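Local coordinates for separin (Saccharomyces cerevisiae, PDB 5U1T), which cleaves a subunit of cohesin at the onset of anaphase as a caspase-like cysteine protease, and is held inactive by securin for most of the cell cycle, at residues A[909-914]-A[928-933]; A[936-941]-A[1020-1025]; A[1045-1050]-A[1067-1072]. One frame throughout, in Å; residues are numbered along the deposited sequence.

Contact 1 of 3, residues A[909-914]-A[928-933]; sequences WKLHLG and PKNVIN
Lys929 opens the contact by laying its aliphatic chain against Leu911 and His912: its CD lies 3.8 Å from Leu911 CB. Further out, Lys929 CE comes within 3.4 Å of His912 CD2, at the edge of the imidazole and near its plane. The lysine chain is straight as far as CD and then bends, chi3 being -145°, which carries NZ along the ring edge; the two side chains run at about a right angle. Next along, Asn930 OD1 faces the branch methyl Leu911 CD2 at 3.9 Å, while the same oxygen accepts a hydrogen bond from the backbone N of Ile917. The partner segment is a C-terminal helix end: Gly914, with positive phi and bonds, one of them weak, back into the last turn, makes a Schellman motif. One turn after Lys929, Asn933 binds this end. Its ND2 donates to Leu911 O over 2.9 Å with an N-H...O angle of 150°, in the carbonyl plane and on a lone pair, and the acceptor lies only 5° out of the amide plane. ND2 also bonds to Lys915 O, whereas Gly914 O, 3.1 Å from Asn933 ND2, is too poorly angled to count.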
loop_
_atom_site.group_PDB
_atom_site.type_symbol
_atom_site.label_atom_id
_atom_site.label_comp_id
_atom_site.label_asym_id
_atom_site.label_seq_id
_atom_site.Cartn_x
_atom_site.Cartn_y
_atom_site.Cartn_z
ATOM N N TRP A 909 -15.293 12.685 -14.309
ATOM C CA TRP A 909 -15.357 11.957 -15.571
ATOM C C TRP A 909 -15.765 12.849 -16.743
ATOM O O TRP A 909 -15.408 12.574 -17.895
ATOM C CB TRP A 909 -16.304 10.758 -15.456
ATOM C CG TRP A 909 -15.554 9.549 -14.981
ATOM C CD1 TRP A 909 -15.621 8.961 -13.745
ATOM C CD2 TRP A 909 -14.560 8.823 -15.716
ATOM N NE1 TRP A 909 -14.744 7.912 -13.678
ATOM C CE2 TRP A 909 -14.083 7.798 -14.871
ATOM C CE3 TRP A 909 -14.030 8.937 -17.004
ATOM C CZ2 TRP A 909 -13.101 6.890 -15.279
ATOM C CZ3 TRP A 909 -13.052 8.022 -17.407
ATOM C CH2 TRP A 909 -12.602 7.020 -16.549
ATOM N N LYS A 910 -16.501 13.920 -16.464
ATOM C CA LYS A 910 -16.835 14.866 -17.528
ATOM C C LYS A 910 -15.546 15.537 -18.004
ATOM O O LYS A 910 -15.251 15.539 -19.195
ATOM C CB LYS A 910 -17.873 15.876 -17.053
ATOM C CG LYS A 910 -19.283 15.345 -17.202
ATOM C CD LYS A 910 -20.317 16.180 -16.474
ATOM C CE LYS A 910 -21.673 15.473 -16.543
ATOM N NZ LYS A 910 -22.853 16.228 -15.990
ATOM N N LEU A 911 -14.759 16.033 -17.051
ATOM C CA LEU A 911 -13.415 16.528 -17.332
ATOM C C LEU A 911 -12.516 15.533 -18.088
ATOM O O LEU A 911 -11.754 15.955 -18.935
ATOM C CB LEU A 911 -12.712 16.953 -16.040
ATOM C CG LEU A 911 -13.427 17.968 -15.162
ATOM C CD1 LEU A 911 -12.492 18.568 -14.131
ATOM C CD2 LEU A 911 -14.045 19.049 -16.009
ATOM N N HIS A 912 -12.577 14.232 -17.804
ATOM C CA HIS A 912 -11.728 13.301 -18.564
ATOM C C HIS A 912 -12.231 13.112 -19.988
ATOM O O HIS A 912 -11.485 12.708 -20.878
ATOM C CB HIS A 912 -11.631 11.928 -17.892
ATOM C CG HIS A 912 -10.811 11.923 -16.646
ATOM N ND1 HIS A 912 -11.080 11.087 -15.585
ATOM C CD2 HIS A 912 -9.738 12.662 -16.281
ATOM C CE1 HIS A 912 -10.210 11.315 -14.614
ATOM N NE2 HIS A 912 -9.384 12.264 -15.013
ATOM N N LEU A 913 -13.506 13.384 -20.197
ATOM C CA LEU A 913 -14.108 13.169 -21.498
ATOM C C LEU A 913 -14.073 14.439 -22.345
ATOM O O LEU A 913 -14.621 14.474 -23.456
ATOM C CB LEU A 913 -15.542 12.674 -21.338
ATOM C CG LEU A 913 -15.712 11.245 -20.821
ATOM C CD1 LEU A 913 -17.159 11.041 -20.470
ATOM C CD2 LEU A 913 -15.263 10.217 -21.850
ATOM N N GLY A 914 -13.416 15.472 -21.818
ATOM C CA GLY A 914 -13.157 16.680 -22.576
ATOM C C GLY A 914 -14.076 17.840 -22.249
ATOM O O GLY A 914 -13.733 18.974 -22.530
ATOM N N PRO A 928 -7.808 23.649 -13.221
ATOM C CA PRO A 928 -6.984 23.758 -14.433
ATOM C C PRO A 928 -7.383 22.797 -15.551
ATOM O O PRO A 928 -7.228 23.160 -16.711
ATOM C CB PRO A 928 -5.570 23.430 -13.930
ATOM C CG PRO A 928 -5.586 23.784 -12.483
ATOM C CD PRO A 928 -6.981 23.436 -12.014
ATOM N N LYS A 929 -7.851 21.596 -15.231
ATOM C CA LYS A 929 -8.265 20.675 -16.285
ATOM C C LYS A 929 -9.492 21.292 -16.914
ATOM O O LYS A 929 -9.689 21.224 -18.121
ATOM C CB LYS A 929 -8.566 19.257 -15.756
ATOM C CG LYS A 929 -8.731 18.192 -16.863
ATOM C CD LYS A 929 -8.928 16.773 -16.286
ATOM C CE LYS A 929 -8.275 15.640 -17.144
ATOM N NZ LYS A 929 -6.817 15.302 -16.812
ATOM N N ASN A 930 -10.301 21.920 -16.073
ATOM C CA ASN A 930 -11.536 22.546 -16.513
ATOM C C ASN A 930 -11.287 23.600 -17.606
ATOM O O ASN A 930 -11.835 23.503 -18.712
ATOM C CB ASN A 930 -12.260 23.173 -15.316
ATOM C CG ASN A 930 -13.714 23.474 -15.605
ATOM O OD1 ASN A 930 -14.327 22.864 -16.479
ATOM N ND2 ASN A 930 -14.276 24.416 -14.867
ATOM N N VAL A 931 -10.453 24.590 -17.291
ATOM C CA VAL A 931 -10.154 25.680 -18.222
ATOM C C VAL A 931 -9.485 25.178 -19.506
ATOM O O VAL A 931 -9.848 25.594 -20.598
ATOM C CB VAL A 931 -9.260 26.746 -17.568
ATOM C CG1 VAL A 931 -8.838 27.792 -18.596
ATOM C CG2 VAL A 931 -9.992 27.397 -16.411
ATOM N N ILE A 932 -8.520 24.278 -19.368
ATOM C CA ILE A 932 -7.878 23.661 -20.522
ATOM C C ILE A 932 -8.908 23.032 -21.441
ATOM O O ILE A 932 -8.832 23.152 -22.653
ATOM C CB ILE A 932 -6.852 22.600 -20.082
ATOM C CG1 ILE A 932 -5.584 23.306 -19.666
ATOM C CG2 ILE A 932 -6.496 21.658 -21.220
ATOM C CD1 ILE A 932 -5.090 24.220 -20.773
ATOM N N ASN A 933 -9.880 22.358 -20.853
ATOM C CA ASN A 933 -10.938 21.781 -21.643
ATOM C C ASN A 933 -11.783 22.857 -22.302
ATOM O O ASN A 933 -12.214 22.699 -23.437
ATOM C CB ASN A 933 -11.804 20.885 -20.777
ATOM C CG ASN A 933 -11.203 19.521 -20.591
ATOM O OD1 ASN A 933 -10.062 19.276 -20.991
ATOM N ND2 ASN A 933 -11.964 18.616 -19.987
#

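Contact 2 of 3, residues A[936-941]-A[1020-1025]; sequences HNMWQK and KQMKEL
Met938 and Met1022 lie alongside each other and run in opposite directions, with Met938 CG 3.8 Å from Met1022 SD. Beyond that point Met938 stays fully extended, and its methyl arrives beside the backbone of the opposing helix: Met938 CE is 3.3 Å from Met1022 N. The same methyl is 3.3 Å from Gln1021 CG, so it packs on the aliphatic part of the glutamine as well as near its amide, the two side chains meeting at a slant. Leu1025 approaches Met938 end-on, but the spacing of their tips is too doubtful in the model to interpret.

Met1022 serves a second neighbour. A bend at chi2 (70°) folds its thioether, where Met938 runs straight, and Met1022 CE settles 3.7 Å from Trp939 CB. The methyl also lies 3.8 Å from Trp939 CE3, an oblique approach in which the two side chains run at about a right angle. The methionine-methionine and methionine-tryptophan pairs are apolar packing.

The backbone geometry is consistent with this pattern. The two helical segments are nearly antiparallel, at 161° between their N-to-C directions, and their axes come no closer than 10.8 Å; Trp939 and Met1022 mark the nearest CA atoms, 7.4 Å apart. Such a wide separation is bridged by long side chains, with Met938, Met1022 and Leu1025 all directed across it from their CB atoms.

Helix 927-946 and helix 1012-1028 meet here away from the cysteine assigned as catalytic by similarity. Val935, one turn before Trp939 on helix 927-946, touches both Met1022 and Leu1025. Helix 1036-1054 packs as the third member, Leu1048 and Thr1049 meeting Trp939, Thr1049 also touching Met1022, and Glu1038 accepting a hydrogen bond from His936 NE2.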
loop_
_atom_site.group_PDB
_atom_site.type_symbol
_atom_site.label_atom_id
_atom_site.label_comp_id
_atom_site.label_asym_id
_atom_site.label_seq_id
_atom_site.Cartn_x
_atom_site.Cartn_y
_atom_site.Cartn_z
ATOM N N HIS A 936 -10.161 24.301 -25.447
ATOM C CA HIS A 936 -10.349 23.428 -26.604
ATOM C C HIS A 936 -11.809 23.391 -27.073
ATOM O O HIS A 936 -12.086 23.354 -28.269
ATOM C CB HIS A 936 -9.848 22.011 -26.300
ATOM C CG HIS A 936 -8.374 21.947 -26.037
ATOM N ND1 HIS A 936 -7.439 21.882 -27.048
ATOM C CD2 HIS A 936 -7.673 21.962 -24.878
ATOM C CE1 HIS A 936 -6.227 21.846 -26.523
ATOM N NE2 HIS A 936 -6.340 21.904 -25.209
ATOM N N ASN A 937 -12.745 23.430 -26.142
ATOM C CA ASN A 937 -14.144 23.419 -26.522
ATOM C C ASN A 937 -14.528 24.717 -27.215
ATOM O O ASN A 937 -15.330 24.735 -28.154
ATOM C CB ASN A 937 -15.029 23.198 -25.300
ATOM C CG ASN A 937 -15.080 21.757 -24.882
ATOM O OD1 ASN A 937 -14.930 20.859 -25.710
ATOM N ND2 ASN A 937 -15.296 21.522 -23.594
ATOM N N MET A 938 -13.951 25.800 -26.715
ATOM C CA MET A 938 -14.165 27.117 -27.255
ATOM C C MET A 938 -13.590 27.174 -28.678
ATOM O O MET A 938 -14.223 27.680 -29.606
ATOM C CB MET A 938 -13.515 28.145 -26.338
ATOM C CG MET A 938 -13.647 29.585 -26.763
ATOM S SD MET A 938 -13.046 30.648 -25.412
ATOM C CE MET A 938 -13.097 32.313 -26.136
ATOM N N TRP A 939 -12.397 26.613 -28.852
ATOM C CA TRP A 939 -11.786 26.518 -30.163
ATOM C C TRP A 939 -12.625 25.699 -31.168
ATOM O O TRP A 939 -12.901 26.188 -32.254
ATOM C CB TRP A 939 -10.375 25.927 -30.071
ATOM C CG TRP A 939 -9.777 25.871 -31.409
ATOM C CD1 TRP A 939 -9.617 24.771 -32.200
ATOM C CD2 TRP A 939 -9.335 26.984 -32.174
ATOM N NE1 TRP A 939 -9.066 25.130 -33.406
ATOM C CE2 TRP A 939 -8.890 26.488 -33.413
ATOM C CE3 TRP A 939 -9.260 28.356 -31.925
ATOM C CZ2 TRP A 939 -8.377 27.311 -34.399
ATOM C CZ3 TRP A 939 -8.750 29.175 -32.901
ATOM C CH2 TRP A 939 -8.313 28.654 -34.129
ATOM N N GLN A 940 -13.034 24.472 -30.830
ATOM C CA GLN A 940 -13.782 23.656 -31.801
ATOM C C GLN A 940 -15.041 24.411 -32.262
ATOM O O GLN A 940 -15.437 24.327 -33.424
ATOM C CB GLN A 940 -14.138 22.260 -31.223
ATOM C CG GLN A 940 -12.949 21.285 -30.948
ATOM C CD GLN A 940 -13.374 19.922 -30.296
ATOM O OE1 GLN A 940 -14.421 19.825 -29.623
ATOM N NE2 GLN A 940 -12.552 18.878 -30.499
ATOM N N LYS A 941 -15.630 25.181 -31.349
ATOM C CA LYS A 941 -16.880 25.873 -31.599
ATOM C C LYS A 941 -16.678 27.078 -32.521
ATOM O O LYS A 941 -17.393 27.246 -33.522
ATOM C CB LYS A 941 -17.502 26.315 -30.277
ATOM C CG LYS A 941 -18.859 26.991 -30.418
ATOM C CD LYS A 941 -19.460 27.371 -29.038
ATOM C CE LYS A 941 -20.834 28.086 -29.151
ATOM N NZ LYS A 941 -21.411 28.451 -27.810
ATOM N N LYS A 1020 -10.855 37.636 -30.313
ATOM C CA LYS A 1020 -10.221 38.379 -29.222
ATOM C C LYS A 1020 -10.510 37.698 -27.875
ATOM O O LYS A 1020 -9.740 37.796 -26.915
ATOM C CB LYS A 1020 -10.694 39.835 -29.211
ATOM C CG LYS A 1020 -10.164 40.675 -30.377
ATOM C CD LYS A 1020 -10.935 41.999 -30.557
ATOM C CE LYS A 1020 -10.193 43.212 -29.971
ATOM N NZ LYS A 1020 -10.581 44.514 -30.618
ATOM N N GLN A 1021 -11.630 36.991 -27.839
ATOM C CA GLN A 1021 -12.061 36.249 -26.679
ATOM C C GLN A 1021 -11.156 35.042 -26.496
ATOM O O GLN A 1021 -10.690 34.746 -25.393
ATOM C CB GLN A 1021 -13.517 35.824 -26.858
ATOM C CG GLN A 1021 -14.240 35.374 -25.599
ATOM C CD GLN A 1021 -15.542 34.649 -25.928
ATOM O OE1 GLN A 1021 -15.708 34.112 -27.036
ATOM N NE2 GLN A 1021 -16.468 34.627 -24.975
ATOM N N MET A 1022 -10.915 34.352 -27.603
ATOM C CA MET A 1022 -9.994 33.238 -27.644
ATOM C C MET A 1022 -8.559 33.685 -27.309
ATOM O O MET A 1022 -7.840 32.982 -26.610
ATOM C CB MET A 1022 -10.056 32.576 -29.022
ATOM C CG MET A 1022 -9.339 31.240 -29.133
ATOM S SD MET A 1022 -10.147 29.891 -28.223
ATOM C CE MET A 1022 -8.802 28.723 -28.160
ATOM N N LYS A 1023 -8.149 34.849 -27.798
ATOM C CA LYS A 1023 -6.819 35.374 -27.511
ATOM C C LYS A 1023 -6.639 35.549 -26.006
ATOM O O LYS A 1023 -5.592 35.202 -25.463
ATOM C CB LYS A 1023 -6.581 36.718 -28.238
ATOM C CG LYS A 1023 -5.178 37.323 -28.015
ATOM C CD LYS A 1023 -4.989 38.728 -28.595
ATOM C CE LYS A 1023 -4.891 39.824 -27.498
ATOM N NZ LYS A 1023 -6.148 40.058 -26.629
ATOM N N GLU A 1024 -7.666 36.073 -25.338
ATOM C CA GLU A 1024 -7.579 36.414 -23.920
ATOM C C GLU A 1024 -7.776 35.216 -22.990
ATOM O O GLU A 1024 -7.195 35.155 -21.905
ATOM C CB GLU A 1024 -8.591 37.503 -23.597
ATOM C CG GLU A 1024 -8.196 38.819 -24.219
ATOM C CD GLU A 1024 -9.373 39.751 -24.447
ATOM O OE1 GLU A 1024 -10.508 39.347 -24.097
ATOM O OE2 GLU A 1024 -9.165 40.878 -24.972
ATOM N N LEU A 1025 -8.603 34.268 -23.410
ATOM C CA LEU A 1025 -8.773 33.041 -22.656
ATOM C C LEU A 1025 -7.470 32.252 -22.677
ATOM O O LEU A 1025 -7.107 31.623 -21.680
ATOM C CB LEU A 1025 -9.923 32.209 -23.224
ATOM C CG LEU A 1025 -10.160 30.886 -22.501
ATOM C CD1 LEU A 1025 -10.461 31.125 -21.028
ATOM C CD2 LEU A 1025 -11.270 30.112 -23.172
#

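Contact 3 of 3, residues A[1045-1050]-A[1067-1072]; sequences LSSLTL and ITNFSL
A small, largely polar helix-helix contact joins helix 1036-1054 to helix 1062-1072, through Ser1046, Ser1047 and Asn1069 with leucine at the margins. It is mostly buried and covers 181 Å² in all. Asn1069 supplies both poles of its amide. ND2 donates to Ser1046 OG over 2.9 Å; the bond is bent, with an N-H...O angle of 140°, and the serine oxygen sits 27° out of the amide plane. The other pole, Asn1069 OD1, rests against Ser1047 CB, a contact with carbon. Its approach to Ser1047 N is too badly angled for a bond. The helices form an antiparallel helical hairpin: 16 residues separate the segments, which run at 152° to each other with axes 10.0 Å apart at closest. The CA atoms of Ser1047 and Asn1069 are nearest, at 6.3 Å. Ser1046 carries its OG opposite its own backbone N, where the hydroxyl also meets a leucine methyl, Leu1072 CD1, at 3.4 Å. Leu1050 CD2 remains a looser neighbour of Asn1069 ND2, at 4.4 Å. Behind helix 1062-1072, Ser1071 rests on helix 1111-1127, while Arg1158 of strand 1157-1163 touches Ile1067 and Phe1070.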
loop_
_atom_site.group_PDB
_atom_site.type_symbol
_atom_site.label_atom_id
_atom_site.label_comp_id
_atom_site.label_asym_id
_atom_site.label_seq_id
_atom_site.Cartn_x
_atom_site.Cartn_y
_atom_site.Cartn_z
ATOM N N LEU A 1045 -2.156 27.134 -30.872
ATOM C CA LEU A 1045 -3.504 27.693 -30.848
ATOM C C LEU A 1045 -3.423 29.189 -30.638
ATOM O O LEU A 1045 -4.266 29.950 -31.074
ATOM C CB LEU A 1045 -4.312 27.051 -29.715
ATOM C CG LEU A 1045 -5.771 26.642 -29.844
ATOM C CD1 LEU A 1045 -5.966 25.662 -30.990
ATOM C CD2 LEU A 1045 -6.226 26.024 -28.534
ATOM N N SER A 1046 -2.384 29.599 -29.937
ATOM C CA SER A 1046 -2.200 30.982 -29.580
ATOM C C SER A 1046 -1.668 31.787 -30.772
ATOM O O SER A 1046 -2.056 32.940 -31.003
ATOM C CB SER A 1046 -1.257 31.068 -28.385
ATOM O OG SER A 1046 -0.737 32.367 -28.237
ATOM N N SER A 1047 -0.785 31.168 -31.540
ATOM C CA SER A 1047 -0.238 31.840 -32.690
ATOM C C SER A 1047 -1.210 31.766 -33.879
ATOM O O SER A 1047 -1.241 32.671 -34.702
ATOM C CB SER A 1047 1.114 31.247 -33.064
ATOM O OG SER A 1047 0.914 30.050 -33.776
ATOM N N LEU A 1048 -2.003 30.705 -33.972
ATOM C CA LEU A 1048 -3.019 30.654 -35.012
ATOM C C LEU A 1048 -4.082 31.727 -34.783
ATOM O O LEU A 1048 -4.508 32.389 -35.723
ATOM C CB LEU A 1048 -3.677 29.283 -35.086
ATOM C CG LEU A 1048 -4.899 29.202 -36.004
ATOM C CD1 LEU A 1048 -4.539 29.556 -37.435
ATOM C CD2 LEU A 1048 -5.513 27.838 -35.957
ATOM N N THR A 1049 -4.501 31.911 -33.539
ATOM C CA THR A 1049 -5.489 32.930 -33.234
ATOM C C THR A 1049 -4.954 34.327 -33.563
ATOM O O THR A 1049 -5.672 35.166 -34.100
ATOM C CB THR A 1049 -5.932 32.849 -31.754
ATOM O OG1 THR A 1049 -6.464 31.547 -31.506
ATOM C CG2 THR A 1049 -7.004 33.902 -31.423
ATOM N N LEU A 1050 -3.686 34.565 -33.257
ATOM C CA LEU A 1050 -3.057 35.848 -33.553
ATOM C C LEU A 1050 -2.984 36.067 -35.060
ATOM O O LEU A 1050 -3.251 37.159 -35.563
ATOM C CB LEU A 1050 -1.662 35.914 -32.947
ATOM C CG LEU A 1050 -1.064 37.303 -33.109
ATOM C CD1 LEU A 1050 -1.914 38.320 -32.373
ATOM C CD2 LEU A 1050 0.389 37.350 -32.664
ATOM N N ILE A 1067 6.067 39.051 -30.420
ATOM C CA ILE A 1067 7.233 38.730 -29.603
ATOM C C ILE A 1067 6.924 37.689 -28.510
ATOM O O ILE A 1067 7.618 36.668 -28.401
ATOM C CB ILE A 1067 7.801 39.991 -28.952
ATOM C CG1 ILE A 1067 8.390 40.898 -30.029
ATOM C CG2 ILE A 1067 8.848 39.634 -27.913
ATOM C CD1 ILE A 1067 8.917 42.190 -29.498
ATOM N N THR A 1068 5.887 37.938 -27.713
ATOM C CA THR A 1068 5.555 37.004 -26.658
ATOM C C THR A 1068 5.140 35.681 -27.299
ATOM O O THR A 1068 5.411 34.622 -26.750
ATOM C CB THR A 1068 4.443 37.525 -25.695
ATOM O OG1 THR A 1068 3.151 37.158 -26.176
ATOM C CG2 THR A 1068 4.512 39.032 -25.488
ATOM N N ASN A 1069 4.603 35.714 -28.492
ATOM C CA ASN A 1069 4.232 34.476 -29.123
ATOM C C ASN A 1069 5.413 33.703 -29.636
ATOM O O ASN A 1069 5.415 32.507 -29.665
ATOM C CB ASN A 1069 3.277 34.740 -30.250
ATOM C CG ASN A 1069 2.138 33.785 -30.247
ATOM O OD1 ASN A 1069 2.253 32.695 -30.753
ATOM N ND2 ASN A 1069 1.047 34.173 -29.649
ATOM N N PHE A 1070 6.426 34.406 -30.070
ATOM C CA PHE A 1070 7.652 33.759 -30.525
ATOM C C PHE A 1070 8.309 32.971 -29.387
ATOM O O PHE A 1070 8.737 31.827 -29.573
ATOM C CB PHE A 1070 8.636 34.794 -31.079
ATOM C CG PHE A 1070 8.716 34.839 -32.585
ATOM C CD1 PHE A 1070 7.585 35.068 -33.359
ATOM C CD2 PHE A 1070 9.939 34.707 -33.231
ATOM C CE1 PHE A 1070 7.671 35.134 -34.751
ATOM C CE2 PHE A 1070 10.027 34.780 -34.638
ATOM C CZ PHE A 1070 8.890 34.984 -35.382
ATOM N N SER A 1071 8.388 33.580 -28.209
ATOM C CA SER A 1071 8.993 32.891 -27.093
ATOM C C SER A 1071 8.021 31.900 -26.461
ATOM O O SER A 1071 8.456 30.947 -25.828
ATOM C CB SER A 1071 9.530 33.879 -26.051
ATOM O OG SER A 1071 8.619 34.914 -25.763
ATOM N N LEU A 1072 6.720 32.085 -26.643
ATOM C CA LEU A 1072 5.757 31.078 -26.180
ATOM C C LEU A 1072 5.952 29.769 -26.945
ATOM O O LEU A 1072 5.882 28.691 -26.366
ATOM C CB LEU A 1072 4.315 31.568 -26.342
ATOM C CG LEU A 1072 3.109 30.942 -25.614
ATOM C CD1 LEU A 1072 1.809 31.466 -26.189
ATOM C CD2 LEU A 1072 3.070 29.438 -25.625
#

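How the contacts relate
From the N terminus the three contacts follow in series, none enclosing or crossing another. Contact 1 closes a loop of 13 residues between its segments, joining helix 905-912 to helix 927-946. Helix 927-946 then continues into contact 2, a closure spanning 78 residues, part of them not modelled, that brings back helix 1012-1028. The next helix, 1036-1054, turns back onto 1062-1072 in contact 3, closing a loop of 16 residues between the segments. Neighbouring contacts touch: Gly914 O probably accepts a weak hydrogen bond from Asn937 ND2 (3.2 Å), and Trp939 CZ2 packs on Leu1048 CD2. Contacts 1 and 3, with centres about 23 Å apart, do not meet; contact 2 lies against both.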